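Local coordinates for thiol transferase (Phanerochaete chrysosporium, PDB 4F0B), which is a Ure2p-type glutathione transferase that binds oxidized glutathione disulfide and probably carries out glutathione-dependent thiol-transfer reactions, at residues P17-E28 with I178-I189. Numbering follows the deposited sequence.
With GDS (oxidized glutathione disulfide), chain C.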
loop_
_atom_site.group_PDB
_atom_site.type_symbol
_atom_site.label_atom_id
_atom_site.label_comp_id
_atom_site.label_asym_id
_atom_site.label_seq_id
_atom_site.Cartn_x
_atom_site.Cartn_y
_atom_site.Cartn_z
ATOM N N PRO A 17 10.007 -4.986 10.928
ATOM C CA PRO A 17 9.951 -3.709 10.199
ATOM C C PRO A 17 8.561 -3.100 10.086
ATOM O O PRO A 17 8.428 -1.868 9.961
ATOM C CB PRO A 17 10.507 -4.070 8.786
ATOM C CG PRO A 17 10.398 -5.602 8.725
ATOM C CD PRO A 17 10.661 -6.054 10.132
ATOM N N ASN A 18 7.510 -3.934 10.132
ATOM C CA ASN A 18 6.160 -3.424 10.195
ATOM C C ASN A 18 5.676 -3.159 11.633
ATOM O O ASN A 18 5.028 -2.133 11.902
ATOM C CB ASN A 18 5.205 -4.403 9.481
ATOM C CG ASN A 18 5.441 -4.407 7.977
ATOM O OD1 ASN A 18 5.655 -3.343 7.379
ATOM N ND2 ASN A 18 5.439 -5.588 7.378
ATOM N N GLY A 19 5.970 -4.088 12.538
ATOM C CA GLY A 19 5.539 -3.951 13.935
ATOM C C GLY A 19 6.053 -2.716 14.644
ATOM O O GLY A 19 5.353 -2.155 15.506
ATOM N N TRP A 20 7.255 -2.256 14.278
ATOM C CA TRP A 20 7.836 -1.138 15.024
ATOM C C TRP A 20 7.110 0.161 14.739
ATOM O O TRP A 20 7.113 1.056 15.582
ATOM C CB TRP A 20 9.296 -0.917 14.614
ATOM C CG TRP A 20 10.216 -2.031 15.030
ATOM C CD1 TRP A 20 10.224 -2.700 16.222
ATOM C CD2 TRP A 20 11.292 -2.583 14.249
ATOM N NE1 TRP A 20 11.226 -3.665 16.219
ATOM C CE2 TRP A 20 11.895 -3.591 15.019
ATOM C CE3 TRP A 20 11.793 -2.316 12.958
ATOM C CZ2 TRP A 20 12.956 -4.372 14.541
ATOM C CZ3 TRP A 20 12.857 -3.095 12.471
ATOM C CH2 TRP A 20 13.428 -4.104 13.267
ATOM N N VAL A 21 6.530 0.299 13.547
ATOM C CA VAL A 21 6.213 1.649 13.090
ATOM C C VAL A 21 5.042 2.337 13.823
ATOM O O VAL A 21 5.148 3.534 14.143
ATOM C CB VAL A 21 6.182 1.814 11.548
ATOM C CG1 VAL A 21 7.483 1.338 10.948
ATOM C CG2 VAL A 21 4.998 1.116 10.890
ATOM N N PRO A 22 3.949 1.610 14.155
ATOM C CA PRO A 22 2.946 2.329 14.963
ATOM C C PRO A 22 3.451 2.680 16.352
ATOM O O PRO A 22 3.017 3.699 16.904
ATOM C CB PRO A 22 1.762 1.347 15.036
ATOM C CG PRO A 22 1.972 0.383 13.827
ATOM C CD PRO A 22 3.494 0.240 13.799
ATOM N N ALA A 23 4.332 1.865 16.932
ATOM C CA ALA A 23 4.865 2.163 18.267
ATOM C C ALA A 23 5.747 3.411 18.218
ATOM O O ALA A 23 5.725 4.232 19.128
ATOM C CB ALA A 23 5.627 0.960 18.849
ATOM N N ILE A 24 6.518 3.545 17.148
ATOM C CA ILE A 24 7.292 4.765 16.944
ATOM C C ILE A 24 6.369 5.991 16.904
ATOM O O ILE A 24 6.604 6.947 17.644
ATOM C CB ILE A 24 8.132 4.676 15.678
ATOM C CG1 ILE A 24 9.263 3.655 15.864
ATOM C CG2 ILE A 24 8.680 6.085 15.316
ATOM C CD1 ILE A 24 10.003 3.302 14.540
ATOM N N LEU A 25 5.308 5.949 16.101
ATOM C CA LEU A 25 4.406 7.081 16.093
ATOM C C LEU A 25 3.760 7.331 17.463
ATOM O O LEU A 25 3.681 8.477 17.894
ATOM C CB LEU A 25 3.347 6.910 15.013
ATOM C CG LEU A 25 2.352 8.079 14.953
ATOM C CD1 LEU A 25 3.007 9.417 14.665
ATOM C CD2 LEU A 25 1.302 7.747 13.907
ATOM N N LEU A 26 3.307 6.274 18.151
ATOM C CA LEU A 26 2.718 6.462 19.484
ATOM C C LEU A 26 3.697 7.168 20.414
ATOM O O LEU A 26 3.314 8.071 21.156
ATOM C CB LEU A 26 2.287 5.114 20.065
ATOM C CG LEU A 26 1.026 4.550 19.390
ATOM C CD1 LEU A 26 0.900 3.057 19.636
ATOM C CD2 LEU A 26 -0.207 5.284 19.919
ATOM N N GLU A 27 4.971 6.786 20.386
ATOM C CA GLU A 27 5.941 7.456 21.250
ATOM C C GLU A 27 6.242 8.892 20.794
ATOM O O GLU A 27 6.446 9.767 21.638
ATOM C CB GLU A 27 7.235 6.634 21.350
ATOM C CG GLU A 27 7.098 5.319 22.131
ATOM C CD GLU A 27 6.731 5.544 23.593
ATOM O OE1 GLU A 27 7.146 6.561 24.215
ATOM O OE2 GLU A 27 6.030 4.687 24.180
ATOM N N GLU A 28 6.245 9.150 19.492
ATOM C CA GLU A 28 6.411 10.531 19.018
ATOM C C GLU A 28 5.249 11.400 19.485
ATOM O O GLU A 28 5.446 12.534 19.945
ATOM C CB GLU A 28 6.528 10.596 17.495
ATOM C CG GLU A 28 7.742 9.863 16.880
ATOM C CD GLU A 28 9.059 10.631 16.994
ATOM O OE1 GLU A 28 9.099 11.711 17.616
ATOM O OE2 GLU A 28 10.049 10.110 16.460
ATOM N N ILE A 178 4.897 10.764 9.240
ATOM C CA ILE A 178 4.487 9.368 9.086
ATOM C C ILE A 178 5.008 8.688 7.823
ATOM O O ILE A 178 5.208 7.466 7.851
ATOM C CB ILE A 178 2.973 9.160 9.230
ATOM C CG1 ILE A 178 2.178 9.994 8.215
ATOM C CG2 ILE A 178 2.547 9.483 10.682
ATOM C CD1 ILE A 178 0.653 9.688 8.247
ATOM N N ALA A 179 5.278 9.429 6.740
ATOM C CA ALA A 179 5.906 8.788 5.594
ATOM C C ALA A 179 7.319 8.310 5.894
ATOM O O ALA A 179 7.707 7.211 5.459
ATOM C CB ALA A 179 5.919 9.694 4.395
ATOM N N ASP A 180 8.091 9.103 6.632
ATOM C CA ASP A 180 9.406 8.655 7.063
ATOM C C ASP A 180 9.314 7.464 7.992
ATOM O O ASP A 180 10.071 6.522 7.837
ATOM C CB ASP A 180 10.138 9.778 7.790
ATOM C CG ASP A 180 10.223 11.035 6.957
ATOM O OD1 ASP A 180 11.081 11.124 6.042
ATOM O OD2 ASP A 180 9.382 11.926 7.219
ATOM N N ILE A 181 8.402 7.538 8.956
ATOM C CA ILE A 181 8.265 6.476 9.942
ATOM C C ILE A 181 7.970 5.129 9.275
ATOM O O ILE A 181 8.595 4.113 9.601
ATOM C CB ILE A 181 7.226 6.858 11.026
ATOM C CG1 ILE A 181 7.743 8.036 11.877
ATOM C CG2 ILE A 181 6.887 5.650 11.923
ATOM C CD1 ILE A 181 6.644 8.715 12.724
ATOM N N LYS A 182 7.040 5.123 8.327
ATOM C CA LYS A 182 6.690 3.893 7.627
ATOM C C LYS A 182 7.883 3.246 6.950
ATOM O O LYS A 182 8.137 2.027 7.108
ATOM C CB LYS A 182 5.598 4.161 6.592
ATOM C CG LYS A 182 5.368 2.977 5.625
ATOM C CD LYS A 182 4.847 1.718 6.309
ATOM C CE LYS A 182 4.965 0.512 5.339
ATOM N NZ LYS A 182 4.775 -0.783 6.056
ATOM N N ILE A 183 8.648 4.043 6.207
ATOM C CA ILE A 183 9.763 3.469 5.476
ATOM C C ILE A 183 10.940 3.129 6.384
ATOM O O ILE A 183 11.636 2.130 6.138
ATOM C CB ILE A 183 10.214 4.398 4.341
ATOM C CG1 ILE A 183 9.037 4.573 3.372
ATOM C CG2 ILE A 183 11.434 3.790 3.614
ATOM C CD1 ILE A 183 9.272 5.538 2.189
ATOM N N PHE A 184 11.135 3.943 7.430
ATOM C CA PHE A 184 12.239 3.745 8.353
ATOM C C PHE A 184 12.273 2.339 8.959
ATOM O O PHE A 184 13.338 1.758 9.143
ATOM C CB PHE A 184 12.212 4.820 9.449
ATOM C CG PHE A 184 13.173 4.551 10.565
ATOM C CD1 PHE A 184 14.519 4.858 10.409
ATOM C CD2 PHE A 184 12.733 4.001 11.775
ATOM C CE1 PHE A 184 15.428 4.595 11.439
ATOM C CE2 PHE A 184 13.627 3.738 12.790
ATOM C CZ PHE A 184 14.954 4.032 12.638
ATOM N N GLY A 185 11.111 1.769 9.263
ATOM C CA GLY A 185 11.111 0.430 9.842
ATOM C C GLY A 185 11.806 -0.607 8.959
ATOM O O GLY A 185 12.469 -1.527 9.492
ATOM N N TRP A 186 11.623 -0.460 7.635
ATOM C CA TRP A 186 12.318 -1.298 6.663
ATOM C C TRP A 186 13.759 -0.855 6.393
ATOM O O TRP A 186 14.674 -1.681 6.302
ATOM C CB TRP A 186 11.512 -1.366 5.360
ATOM C CG TRP A 186 10.312 -2.254 5.484
ATOM C CD1 TRP A 186 9.023 -1.870 5.766
ATOM C CD2 TRP A 186 10.314 -3.658 5.341
ATOM N NE1 TRP A 186 8.205 -2.994 5.828
ATOM C CE2 TRP A 186 8.978 -4.107 5.564
ATOM C CE3 TRP A 186 11.323 -4.602 5.055
ATOM C CZ2 TRP A 186 8.616 -5.458 5.471
ATOM C CZ3 TRP A 186 10.966 -5.958 4.978
ATOM C CH2 TRP A 186 9.610 -6.366 5.189
ATOM N N ALA A 187 13.954 0.454 6.242
ATOM C CA ALA A 187 15.295 0.946 5.871
ATOM C C ALA A 187 16.333 0.612 6.936
ATOM O O ALA A 187 17.488 0.343 6.568
ATOM C CB ALA A 187 15.241 2.443 5.597
ATOM N N ARG A 188 15.956 0.623 8.225
ATOM C CA ARG A 188 16.948 0.363 9.260
ATOM C C ARG A 188 17.476 -1.076 9.233
ATOM O O ARG A 188 18.529 -1.342 9.809
ATOM C CB ARG A 188 16.395 0.739 10.641
ATOM C CG ARG A 188 15.348 -0.233 11.174
ATOM C CD ARG A 188 14.728 0.307 12.458
ATOM N NE ARG A 188 15.717 0.437 13.540
ATOM C CZ ARG A 188 15.964 -0.519 14.435
ATOM N NH1 ARG A 188 15.271 -1.663 14.415
ATOM N NH2 ARG A 188 16.877 -0.335 15.389
ATOM N N ILE A 189 16.765 -1.986 8.562
ATOM C CA ILE A 189 17.262 -3.342 8.379
ATOM C C ILE A 189 17.698 -3.635 6.947
ATOM O O ILE A 189 18.058 -4.781 6.662
ATOM C CB ILE A 189 16.262 -4.427 8.867
ATOM C CG1 ILE A 189 15.015 -4.451 7.968
ATOM C CG2 ILE A 189 15.975 -4.218 10.390
ATOM C CD1 ILE A 189 14.093 -5.701 8.149
HETATM N N1 GDS C . 0.780 -4.991 4.605
HETATM C CA1 GDS C . 0.853 -5.363 6.053
HETATM C C1 GDS C . 1.120 -4.067 6.864
HETATM O OE1 GDS C . 1.725 -3.127 6.304
HETATM O OE2 GDS C . 0.696 -4.030 8.035
HETATM C CB1 GDS C . 2.027 -6.331 6.271
HETATM C CG1 GDS C . 2.090 -6.847 7.721
HETATM C CD1 GDS C . 3.051 -8.025 7.796
HETATM O O1 GDS C . 3.704 -8.465 6.859
HETATM N N2 GDS C . 3.095 -8.644 9.023
HETATM C CA2 GDS C . 3.971 -9.789 9.305
HETATM C C2 GDS C . 3.152 -10.900 9.925
HETATM O O2 GDS C . 2.278 -10.665 10.799
HETATM C CB2 GDS C . 5.094 -9.455 10.283
HETATM S SG2 GDS C . 6.128 -8.071 9.800
HETATM N N3 GDS C . 3.460 -12.133 9.480
HETATM C CA3 GDS C . 2.759 -13.293 10.038
HETATM C C3 GDS C . 2.216 -14.197 8.992
HETATM O OE3 GDS C . 1.573 -15.183 9.405
HETATM O OE4 GDS C . 2.407 -13.919 7.778
HETATM N N4 GDS C . 5.795 -8.230 4.884
HETATM C CA4 GDS C . 5.596 -7.679 3.554
HETATM C C4 GDS C . 5.015 -6.226 3.548
HETATM O OE5 GDS C . 5.169 -5.489 4.543
HETATM O OE6 GDS C . 4.421 -5.898 2.505
HETATM C C5 GDS C . 6.802 -9.079 5.104
HETATM O O5 GDS C . 7.597 -9.424 4.197
HETATM C CA5 GDS C . 6.938 -9.635 6.510
HETATM N N5 GDS C . 7.345 -11.060 6.447
HETATM C CB5 GDS C . 7.979 -8.746 7.226
HETATM S SG5 GDS C . 8.053 -9.126 8.973
HETATM C CA6 GDS C . 4.996 -14.469 5.634
HETATM C C6 GDS C . 5.657 -14.781 4.276
HETATM O OE7 GDS C . 5.939 -13.825 3.520
HETATM O OE8 GDS C . 5.818 -15.995 3.991
HETATM N N6 GDS C . 3.951 -15.464 5.862
HETATM C CB6 GDS C . 6.052 -14.528 6.783
HETATM C CG6 GDS C . 7.160 -13.435 6.776
HETATM C CD6 GDS C . 6.571 -12.067 6.966
HETATM O O6 GDS C . 5.495 -11.823 7.488
HETATM O O HOH W 1 6.942 -0.373 7.930
#
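P17 stands with its CB-CG edge on one W186 indole face where the thioredoxin-like domain of the GST fold meets its all-helical C-terminal domain; beyond it, helix 20-28 crosses helix 178-187 at 137°. G185 lets the backbones close to 4.3 Å between P17 CA and G185 CA, and V21 CG1 rests on I181 O and G185 CA. I181 fits among V21, I24 and L25. W20 is pinched between P17 N on one face and R188 NH1 on the other, ring and guanidinium 87° apart, while E211 holds R188 NH2. Along N18, CB faces the ligand sulfur SG2 at 3.8 Å; CG, brought there anti to the carbonyl carbon (chi1 -69°), lies 3.6 Å from ligand OE5 and 3.8 Å from W186 NE1. Its OD1 accepts W186 NE1 (3.0 Å) from above the carbonyl plane, and ND2 donates to ligand OE5 (2.8 Å). An alanine in place of W186 would probably leave P17 without its aromatic face and the N18 amide freer to turn from the glutathione. K182 NZ, also bonded to T84, donates to a water within bonding distance of P17 O and K182 O. P17 CG sits 3.5 Å from the centroid of the W186 six-membered ring, almost on its normal.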